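Local coordinates for protein short chain dehydrogenase (A0QTM2 homolog) (Mycobacterium thermoresistibile, PDB 3SC4) that probably catalyses an NAD(P)-dependent oxidation or reduction, as a member of the short-chain dehydrogenase family with a Rossmann fold, at residues 152-157 and 169-174; 9-14 and 93-98; 254-259 and 280-285. All blocks are in the same frame, centred on the assembly; numbering follows the deposited sequence. Where two conformers were deposited one is given.

Interaction 1: 152-157 and 169-174; sequences PPIRLE and AKYGMT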
loop_
_atom_site.group_PDB
_atom_site.type_symbol
_atom_site.label_atom_id
_atom_site.label_comp_id
_atom_site.label_asym_id
_atom_site.label_seq_id
_atom_site.Cartn_x
_atom_site.Cartn_y
_atom_site.Cartn_z
ATOM N N PRO B 152 6.922 -8.365 4.437
ATOM C CA PRO B 152 7.859 -7.963 5.468
ATOM C C PRO B 152 7.241 -7.060 6.502
ATOM O O PRO B 152 6.171 -6.502 6.257
ATOM C CB PRO B 152 8.870 -7.146 4.677
ATOM C CG PRO B 152 8.035 -6.437 3.648
ATOM C CD PRO B 152 6.853 -7.352 3.361
ATOM N N PRO B 153 7.913 -6.886 7.639
ATOM C CA PRO B 153 7.535 -5.829 8.588
ATOM C C PRO B 153 7.649 -4.475 7.936
ATOM O O PRO B 153 8.492 -4.298 7.036
ATOM C CB PRO B 153 8.604 -5.904 9.692
ATOM C CG PRO B 153 9.313 -7.166 9.482
ATOM C CD PRO B 153 9.178 -7.524 8.014
ATOM N N ILE B 154 6.806 -3.556 8.399
ATOM C CA ILE B 154 6.747 -2.204 7.918
ATOM C C ILE B 154 7.848 -1.468 8.645
ATOM O O ILE B 154 7.767 -1.230 9.852
ATOM C CB ILE B 154 5.425 -1.513 8.219
ATOM C CG1 ILE B 154 4.222 -2.355 7.743
ATOM C CG2 ILE B 154 5.422 -0.125 7.639
ATOM C CD1 ILE B 154 4.128 -2.605 6.284
ATOM N N ARG B 155 8.876 -1.108 7.880
ATOM C CA ARG B 155 10.020 -0.337 8.356
ATOM C C ARG B 155 9.962 1.048 7.691
ATOM O O ARG B 155 9.928 1.153 6.466
ATOM C CB ARG B 155 11.298 -1.053 7.923
ATOM C CG ARG B 155 11.482 -2.461 8.527
ATOM C CD ARG B 155 12.249 -2.313 9.813
ATOM N NE ARG B 155 13.402 -3.176 9.790
ATOM C CZ ARG B 155 14.541 -2.960 10.429
ATOM N NH1 ARG B 155 14.754 -1.881 11.158
ATOM N NH2 ARG B 155 15.486 -3.874 10.317
ATOM N N LEU B 156 9.967 2.095 8.508
ATOM C CA LEU B 156 9.666 3.453 8.053
ATOM C C LEU B 156 10.863 4.387 8.011
ATOM O O LEU B 156 10.730 5.547 7.575
ATOM C CB LEU B 156 8.608 4.076 8.968
ATOM C CG LEU B 156 7.244 3.387 8.971
ATOM C CD1 LEU B 156 6.328 4.057 10.026
ATOM C CD2 LEU B 156 6.636 3.423 7.569
ATOM N N GLU B 157 12.012 3.900 8.476
ATOM C CA GLU B 157 13.250 4.646 8.354
ATOM C C GLU B 157 13.558 4.793 6.849
ATOM O O GLU B 157 13.280 3.890 6.054
ATOM C CB GLU B 157 14.411 3.948 9.086
ATOM C CG GLU B 157 14.156 3.665 10.606
ATOM C CD GLU B 157 13.401 2.333 10.906
ATOM O OE1 GLU B 157 13.139 1.502 10.007
ATOM O OE2 GLU B 157 13.037 2.126 12.080
ATOM N N ALA B 169 4.188 -2.402 -2.915
ATOM C CA ALA B 169 3.489 -3.648 -3.103
ATOM C C ALA B 169 3.693 -4.532 -1.880
ATOM O O ALA B 169 2.719 -5.051 -1.320
ATOM C CB ALA B 169 3.951 -4.350 -4.393
ATOM N N LYS B 170 4.934 -4.685 -1.428
ATOM C CA LYS B 170 5.176 -5.588 -0.307
ATOM C C LYS B 170 4.589 -5.029 0.976
ATOM O O LYS B 170 3.983 -5.772 1.721
ATOM C CB LYS B 170 6.667 -5.924 -0.103
ATOM C CG LYS B 170 7.347 -6.710 -1.244
ATOM C CD LYS B 170 6.586 -7.948 -1.733
ATOM C CE LYS B 170 6.469 -9.050 -0.678
ATOM N NZ LYS B 170 5.983 -10.355 -1.315
ATOM N N TYR B 171 4.776 -3.748 1.260
ATOM C CA TYR B 171 4.167 -3.162 2.444
ATOM C C TYR B 171 2.628 -3.206 2.371
ATOM O O TYR B 171 1.943 -3.395 3.384
ATOM C CB TYR B 171 4.630 -1.710 2.626
ATOM C CG TYR B 171 6.017 -1.516 3.259
ATOM C CD1 TYR B 171 6.957 -2.529 3.298
ATOM C CD2 TYR B 171 6.382 -0.290 3.762
ATOM C CE1 TYR B 171 8.232 -2.310 3.860
ATOM C CE2 TYR B 171 7.616 -0.072 4.311
ATOM C CZ TYR B 171 8.546 -1.080 4.357
ATOM O OH TYR B 171 9.782 -0.832 4.923
ATOM N N GLY B 172 2.088 -3.016 1.167
ATOM C CA GLY B 172 0.648 -3.117 0.936
ATOM C C GLY B 172 0.084 -4.468 1.329
ATOM O O GLY B 172 -0.967 -4.535 1.957
ATOM N N MET B 173 0.810 -5.547 0.989
ATOM C CA MET B 173 0.461 -6.927 1.416
ATOM C C MET B 173 0.449 -7.019 2.920
ATOM O O MET B 173 -0.477 -7.553 3.502
ATOM C CB MET B 173 1.474 -7.969 0.919
ATOM C CG MET B 173 1.246 -8.516 -0.401
ATOM S SD MET B 173 2.491 -9.745 -0.855
ATOM C CE MET B 173 1.839 -11.319 -0.311
ATOM N N THR B 174 1.503 -6.541 3.553
ATOM C CA THR B 174 1.578 -6.576 5.016
ATOM C C THR B 174 0.432 -5.771 5.634
ATOM O O THR B 174 -0.283 -6.246 6.511
ATOM C CB THR B 174 2.967 -6.091 5.474
ATOM O OG1 THR B 174 3.969 -7.073 5.082
ATOM C CG2 THR B 174 3.008 -5.831 7.003
#
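Two side-chain hydroxyls of the helix, those of Tyr-171 and Thr-174, donate hydrogen bonds to carbonyls of the loop 152-157. Tyr-171 OH reaches Arg-155 O at 2.5 Å, in the plane of that carbonyl and on one of its lone pairs. Nearer the start of the loop, Thr-174 OG1 lies 2.6 Å from Pro-152 O and meets it from a little outside the carbonyl plane, tilted by 25°. The same Thr-174 hydroxyl is also hydrogen-bonded to Ser-151, so a single OG1 serves two successive loop residues.

Between these bonds the loop is pressed against the tyrosine ring. Ile-154 lies over one face, its CD1 placed off-centre, 4.2 Å from the ring centroid of Tyr-171, in a CH-pi contact. That methyl also touches Thr-174 CG2 at 3.5 Å, because chi1 of Ile-154 (-52°) sets CG1 opposite the carbonyl carbon and carries the branch back over the helix. Pro-152 comes to the ring edge, CG to Tyr-171 CD1 4.1 Å, while its CD rests 3.8 Å from Lys-170 CB. The lysine chain then bends away, and its NZ is hydrogen-bonded to Leu-150 O. Lys-170 fits the lysine of the family's Tyr-X-X-X-Lys motif, which would place this contact beside the probable active site.

Arg-155 turns its guanidinium outward to a salt bridge with Asp-275. Beyond the contact, Trp-273 meets the Tyr-171 ring, strands 190-195 and 242-244 pack against Pro-152, Pro-153 and Thr-174, helix 114-135 touches Ala-169 and Met-173, and Leu-156 of the second subunit packs on Ile-154.

Interaction 2: 9-14 and 93-98; sequences GKTMFI and GIDICV
Met-12, Phe-13 and Ile-14 pair in parallel with Ile-96, Cys-97 and Val-98, the strand axes 4.6 Å apart at closest and 19° from exact alignment. Phe-13 takes part through both of its peptide groups: its N donates to Ile-96 O at 2.7 Å in a nearly straight bond (169° at the hydrogen), and its O accepts from Val-98 N. At the start of the pairing, Thr-11 O is gripped by two consecutive amides, Asp-95 N at 2.9 Å and Ile-96 N at 3.0 Å, both in its carbonyl plane.

Asp-95 folds its carboxylate back onto the same residue. With chi1 at -70°, CG stands opposite its own carbonyl carbon, and OD2 accepts from Thr-11 N at 2.9 Å on its anti lone pair. The aliphatic part of Lys-10 runs across this carboxylate, CB to Asp-95 OD2 3.5 Å.

On one face of the sheet the Met-12 side chain leads along the neighbouring strand, its SD touching Val-98 CG2 at 3.6 Å and, slightly farther off, CG2 of Ile-96. Ile-14 and Val-98 lie side by side there, Ile-14 CG1 to Val-98 CB 3.8 Å. Phe-13 and Cys-97 point to the other face, where Phe-13 meets helices 77-91 and 114-135 and Cys-97 the latter.

These are adjacent central strands of the Rossmann fold, with strand 35-40 on the far side of 11-15. The chemistry divides accordingly: apolar side chains bury the middle, whereas at the strand beginnings Asp-95 both accepts the Thr-11 amide and forms a salt bridge with Arg-142, which probably favours its ionised form.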
loop_
_atom_site.group_PDB
_atom_site.type_symbol
_atom_site.label_atom_id
_atom_site.label_comp_id
_atom_site.label_asym_id
_atom_site.label_seq_id
_atom_site.Cartn_x
_atom_site.Cartn_y
_atom_site.Cartn_z
ATOM N N GLY B 9 -5.833 -33.505 8.246
ATOM C CA GLY B 9 -7.220 -33.262 7.836
ATOM C C GLY B 9 -7.592 -31.804 7.596
ATOM O O GLY B 9 -8.762 -31.483 7.357
ATOM N N LYS B 10 -6.606 -30.917 7.649
ATOM C CA LYS B 10 -6.865 -29.512 7.466
ATOM C C LYS B 10 -6.677 -29.149 5.993
ATOM O O LYS B 10 -6.002 -29.872 5.247
ATOM C CB LYS B 10 -5.973 -28.700 8.404
ATOM C CG LYS B 10 -6.217 -29.063 9.883
ATOM C CD LYS B 10 -6.452 -27.840 10.801
ATOM C CE LYS B 10 -6.974 -28.236 12.200
ATOM N NZ LYS B 10 -8.327 -28.915 12.152
ATOM N N THR B 11 -7.311 -28.057 5.570
ATOM C CA THR B 11 -7.285 -27.634 4.184
ATOM C C THR B 11 -6.593 -26.292 4.018
ATOM O O THR B 11 -6.966 -25.334 4.671
ATOM C CB THR B 11 -8.701 -27.532 3.646
ATOM O OG1 THR B 11 -9.272 -28.844 3.612
ATOM C CG2 THR B 11 -8.705 -26.964 2.235
ATOM N N MET B 12 -5.600 -26.233 3.130
ATOM C CA MET B 12 -4.916 -24.982 2.770
ATOM C C MET B 12 -5.234 -24.480 1.364
ATOM O O MET B 12 -5.241 -25.254 0.411
ATOM C CB MET B 12 -3.407 -25.159 2.856
ATOM C CG MET B 12 -2.613 -23.931 2.400
ATOM S SD MET B 12 -0.944 -23.917 3.076
ATOM C CE MET B 12 -0.105 -25.039 2.000
ATOM N N PHE B 13 -5.472 -23.175 1.250
ATOM C CA PHE B 13 -5.529 -22.482 -0.031
ATOM C C PHE B 13 -4.279 -21.615 -0.180
ATOM O O PHE B 13 -4.045 -20.725 0.626
ATOM C CB PHE B 13 -6.766 -21.601 -0.117
ATOM C CG PHE B 13 -7.003 -21.035 -1.503
ATOM C CD1 PHE B 13 -7.756 -21.741 -2.445
ATOM C CD2 PHE B 13 -6.466 -19.811 -1.868
ATOM C CE1 PHE B 13 -7.971 -21.227 -3.706
ATOM C CE2 PHE B 13 -6.665 -19.297 -3.135
ATOM C CZ PHE B 13 -7.439 -20.006 -4.058
ATOM N N ILE B 14 -3.489 -21.852 -1.212
ATOM C CA ILE B 14 -2.249 -21.116 -1.379
ATOM C C ILE B 14 -2.150 -20.521 -2.783
ATOM O O ILE B 14 -2.389 -21.208 -3.776
ATOM C CB ILE B 14 -1.005 -21.982 -1.012
ATOM C CG1 ILE B 14 0.273 -21.146 -1.086
ATOM C CG2 ILE B 14 -0.897 -23.216 -1.876
ATOM C CD1 ILE B 14 1.512 -21.885 -0.599
ATOM N N GLY B 93 -14.170 -26.730 3.170
ATOM C CA GLY B 93 -13.871 -25.644 4.110
ATOM C C GLY B 93 -12.397 -25.288 4.108
ATOM O O GLY B 93 -11.567 -26.089 3.652
ATOM N N ILE B 94 -12.058 -24.093 4.587
ATOM C CA ILE B 94 -10.694 -23.622 4.481
ATOM C C ILE B 94 -10.125 -23.277 5.849
ATOM O O ILE B 94 -10.632 -22.416 6.554
ATOM C CB ILE B 94 -10.572 -22.428 3.509
ATOM C CG1 ILE B 94 -10.950 -22.883 2.095
ATOM C CG2 ILE B 94 -9.121 -21.832 3.517
ATOM C CD1 ILE B 94 -11.118 -21.760 1.106
ATOM N N ASP B 95 -9.050 -23.956 6.201
ATOM C CA ASP B 95 -8.386 -23.740 7.470
ATOM C C ASP B 95 -7.268 -22.727 7.370
ATOM O O ASP B 95 -7.053 -21.968 8.309
ATOM C CB ASP B 95 -7.807 -25.064 7.959
ATOM C CG ASP B 95 -8.881 -26.030 8.387
ATOM O OD1 ASP B 95 -9.565 -25.701 9.384
ATOM O OD2 ASP B 95 -9.050 -27.092 7.727
ATOM N N ILE B 96 -6.548 -22.763 6.242
ATOM C CA ILE B 96 -5.346 -22.005 6.044
ATOM C C ILE B 96 -5.366 -21.307 4.666
ATOM O O ILE B 96 -5.649 -21.927 3.642
ATOM C CB ILE B 96 -4.124 -22.921 6.129
ATOM C CG1 ILE B 96 -4.116 -23.649 7.465
ATOM C CG2 ILE B 96 -2.795 -22.108 5.923
ATOM C CD1 ILE B 96 -3.159 -24.794 7.490
ATOM N N CYS B 97 -5.114 -20.001 4.678
ATOM C CA CYS B 97 -4.958 -19.213 3.478
ATOM C C CYS B 97 -3.546 -18.645 3.486
ATOM O O CYS B 97 -3.196 -17.893 4.393
ATOM C CB CYS B 97 -5.959 -18.073 3.487
ATOM S SG CYS B 97 -5.782 -16.953 2.076
ATOM N N VAL B 98 -2.722 -19.044 2.526
ATOM C CA VAL B 98 -1.379 -18.498 2.415
ATOM C C VAL B 98 -1.295 -17.627 1.180
ATOM O O VAL B 98 -1.497 -18.096 0.088
ATOM C CB VAL B 98 -0.312 -19.584 2.316
ATOM C CG1 VAL B 98 1.033 -18.953 2.009
ATOM C CG2 VAL B 98 -0.259 -20.391 3.601
#

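Interaction 3: 254-259 and 280-285; sequences VTDLSV and PGYTGP
The hydroxyl of Tyr-282 is held between a donor and an acceptor. Leu-257 N donates to Tyr-282 OH across the contact at 3.1 Å, with 148° at the hydrogen, and the hydroxyl in turn donates to Pro-285 O of its own segment at 2.8 Å. This second bond runs in the plane of that oxygen's carbonyl group, on a lone pair, and its acceptor belongs to the C-terminal carboxylate. One phenol thus links the backbone of 254-259 to the very end of the chain.

The ring itself is enclosed on both faces. Leu-257 CD1 sits over its centre, 3.8 Å from the centroid of the Tyr-282 ring and 14° off the normal, a CH-pi contact well placed over the face. Against the opposite face lies Gly-284 N, 3.3 Å above the middle of the Tyr-282 ring, as the chain folds back over its own tyrosine. Thr-255 O approaches the ring edge, 3.4 Å from Tyr-282 CE1. Chi1 of Tyr-282 (172°) extends the ring away from its backbone N and so carries the phenol across to Leu-257.

A second point of touch joins Asp-256 to Pro-285, whose ring crosses the carboxylate at about a right angle with CG 3.3 Å from Asp-256 OD1. That oxygen also accepts from Ser-258 N at 3.1 Å, from above the carboxylate plane, closing an Asx turn.

Leu-257 further packs on Glu-246 and Tyr-282 on Leu-250, both of helix 245-252, so this surface contact packs against the helix. Chemically, it pairs a ring sandwiched between Leu-257 and Gly-284 with the terminal carboxylate, whose negative charge the hydrogen bond from the tyrosine hydroxyl would help to stabilise.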
loop_
_atom_site.group_PDB
_atom_site.type_symbol
_atom_site.label_atom_id
_atom_site.label_comp_id
_atom_site.label_asym_id
_atom_site.label_seq_id
_atom_site.Cartn_x
_atom_site.Cartn_y
_atom_site.Cartn_z
ATOM N N VAL B 254 14.077 -24.571 17.887
ATOM C CA VAL B 254 15.206 -24.819 17.018
ATOM C C VAL B 254 16.430 -24.084 17.586
ATOM O O VAL B 254 16.351 -22.893 17.872
ATOM C CB VAL B 254 14.910 -24.359 15.587
ATOM C CG1 VAL B 254 16.147 -24.530 14.704
ATOM C CG2 VAL B 254 13.709 -25.134 15.017
ATOM N N THR B 255 17.545 -24.792 17.801
ATOM C CA THR B 255 18.755 -24.125 18.297
ATOM C C THR B 255 19.795 -23.923 17.213
ATOM O O THR B 255 20.594 -22.994 17.283
ATOM C CB THR B 255 19.378 -24.857 19.510
ATOM O OG1 THR B 255 19.745 -26.206 19.155
ATOM C CG2 THR B 255 18.382 -24.840 20.700
ATOM N N ASP B 256 19.760 -24.772 16.197
ATOM C CA ASP B 256 20.793 -24.802 15.173
ATOM C C ASP B 256 20.191 -24.355 13.842
ATOM O O ASP B 256 19.629 -25.159 13.129
ATOM C CB ASP B 256 21.338 -26.228 15.087
ATOM C CG ASP B 256 22.441 -26.395 14.036
ATOM O OD1 ASP B 256 22.896 -25.384 13.461
ATOM O OD2 ASP B 256 22.857 -27.554 13.783
ATOM N N LEU B 257 20.306 -23.077 13.509
ATOM C CA LEU B 257 19.800 -22.586 12.226
ATOM C C LEU B 257 20.631 -22.998 10.998
ATOM O O LEU B 257 20.187 -22.801 9.872
ATOM C CB LEU B 257 19.667 -21.058 12.251
ATOM C CG LEU B 257 18.622 -20.466 13.196
ATOM C CD1 LEU B 257 18.891 -18.968 13.483
ATOM C CD2 LEU B 257 17.201 -20.700 12.656
ATOM N N SER B 258 21.822 -23.563 11.206
ATOM C CA SER B 258 22.703 -23.952 10.091
ATOM C C SER B 258 22.075 -24.991 9.175
ATOM O O SER B 258 22.462 -25.106 8.017
ATOM C CB SER B 258 24.044 -24.508 10.600
ATOM O OG SER B 258 24.836 -23.494 11.185
ATOM N N VAL B 259 21.121 -25.758 9.679
ATOM C CA VAL B 259 20.470 -26.757 8.832
ATOM C C VAL B 259 19.690 -26.098 7.680
ATOM O O VAL B 259 19.254 -26.784 6.741
ATOM C CB VAL B 259 19.524 -27.664 9.651
ATOM C CG1 VAL B 259 20.322 -28.425 10.745
ATOM C CG2 VAL B 259 18.362 -26.843 10.270
ATOM N N PRO B 280 18.662 -11.471 16.980
ATOM C CA PRO B 280 19.537 -10.881 17.996
ATOM C C PRO B 280 20.029 -11.925 18.975
ATOM O O PRO B 280 19.237 -12.743 19.448
ATOM C CB PRO B 280 18.647 -9.854 18.716
ATOM C CG PRO B 280 17.396 -9.667 17.847
ATOM C CD PRO B 280 17.481 -10.632 16.684
ATOM N N GLY B 281 21.339 -11.920 19.219
ATOM C CA GLY B 281 21.941 -12.731 20.266
ATOM C C GLY B 281 22.069 -14.211 19.952
ATOM O O GLY B 281 22.407 -15.002 20.832
ATOM N N TYR B 282 21.821 -14.579 18.697
ATOM C CA TYR B 282 21.949 -15.954 18.257
ATOM C C TYR B 282 23.404 -16.398 18.266
ATOM O O TYR B 282 24.238 -15.730 17.653
ATOM C CB TYR B 282 21.435 -16.090 16.831
ATOM C CG TYR B 282 21.708 -17.444 16.236
ATOM C CD1 TYR B 282 21.055 -18.565 16.715
ATOM C CD2 TYR B 282 22.618 -17.595 15.192
ATOM C CE1 TYR B 282 21.307 -19.810 16.190
ATOM C CE2 TYR B 282 22.876 -18.841 14.637
ATOM C CZ TYR B 282 22.214 -19.953 15.137
ATOM O OH TYR B 282 22.452 -21.195 14.604
ATOM N N THR B 283 23.672 -17.535 18.928
ATOM C CA THR B 283 25.030 -18.084 19.104
ATOM C C THR B 283 25.231 -19.432 18.447
ATOM O O THR B 283 26.341 -19.980 18.461
ATOM C CB THR B 283 25.351 -18.358 20.577
ATOM O OG1 THR B 283 25.142 -17.179 21.355
ATOM C CG2 THR B 283 26.803 -18.817 20.719
ATOM N N GLY B 284 24.163 -19.999 17.909
ATOM C CA GLY B 284 24.259 -21.310 17.304
ATOM C C GLY B 284 25.216 -21.301 16.131
ATOM O O GLY B 284 25.824 -20.272 15.822
ATOM N N PRO B 285 25.369 -22.467 15.486
ATOM C CA PRO B 285 26.277 -22.629 14.336
ATOM C C PRO B 285 25.836 -21.874 13.058
ATOM O O PRO B 285 24.685 -21.447 12.892
ATOM C CB PRO B 285 26.297 -24.157 14.090
ATOM C CG PRO B 285 25.617 -24.781 15.290
ATOM C CD PRO B 285 24.755 -23.741 15.912
ATOM O OXT PRO B 285 26.648 -21.686 12.147
#

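How the interactions relate
From the N terminus, interaction 2 comes first: 93-98 returns to 9-14 after three helices and two strands, setting strand 96-99 beside strand 11-15 in the middle of the sheet. Interaction 1 then spans only 11 intervening residues, including the first turn of helix 164-183, holding the chain that follows strand 146-149 against that helix. Interaction 3 closes the last loop, bringing the C-terminal tail back to the residues after helix 245-252. The three follow in series, neither nesting nor crossing, and none touches another: interactions 1 and 2 come within about 7 Å at their nearest atoms, interactions 2 and 3 within about 18 Å. Together they span sheet core, helix-flanking loop and outer tail.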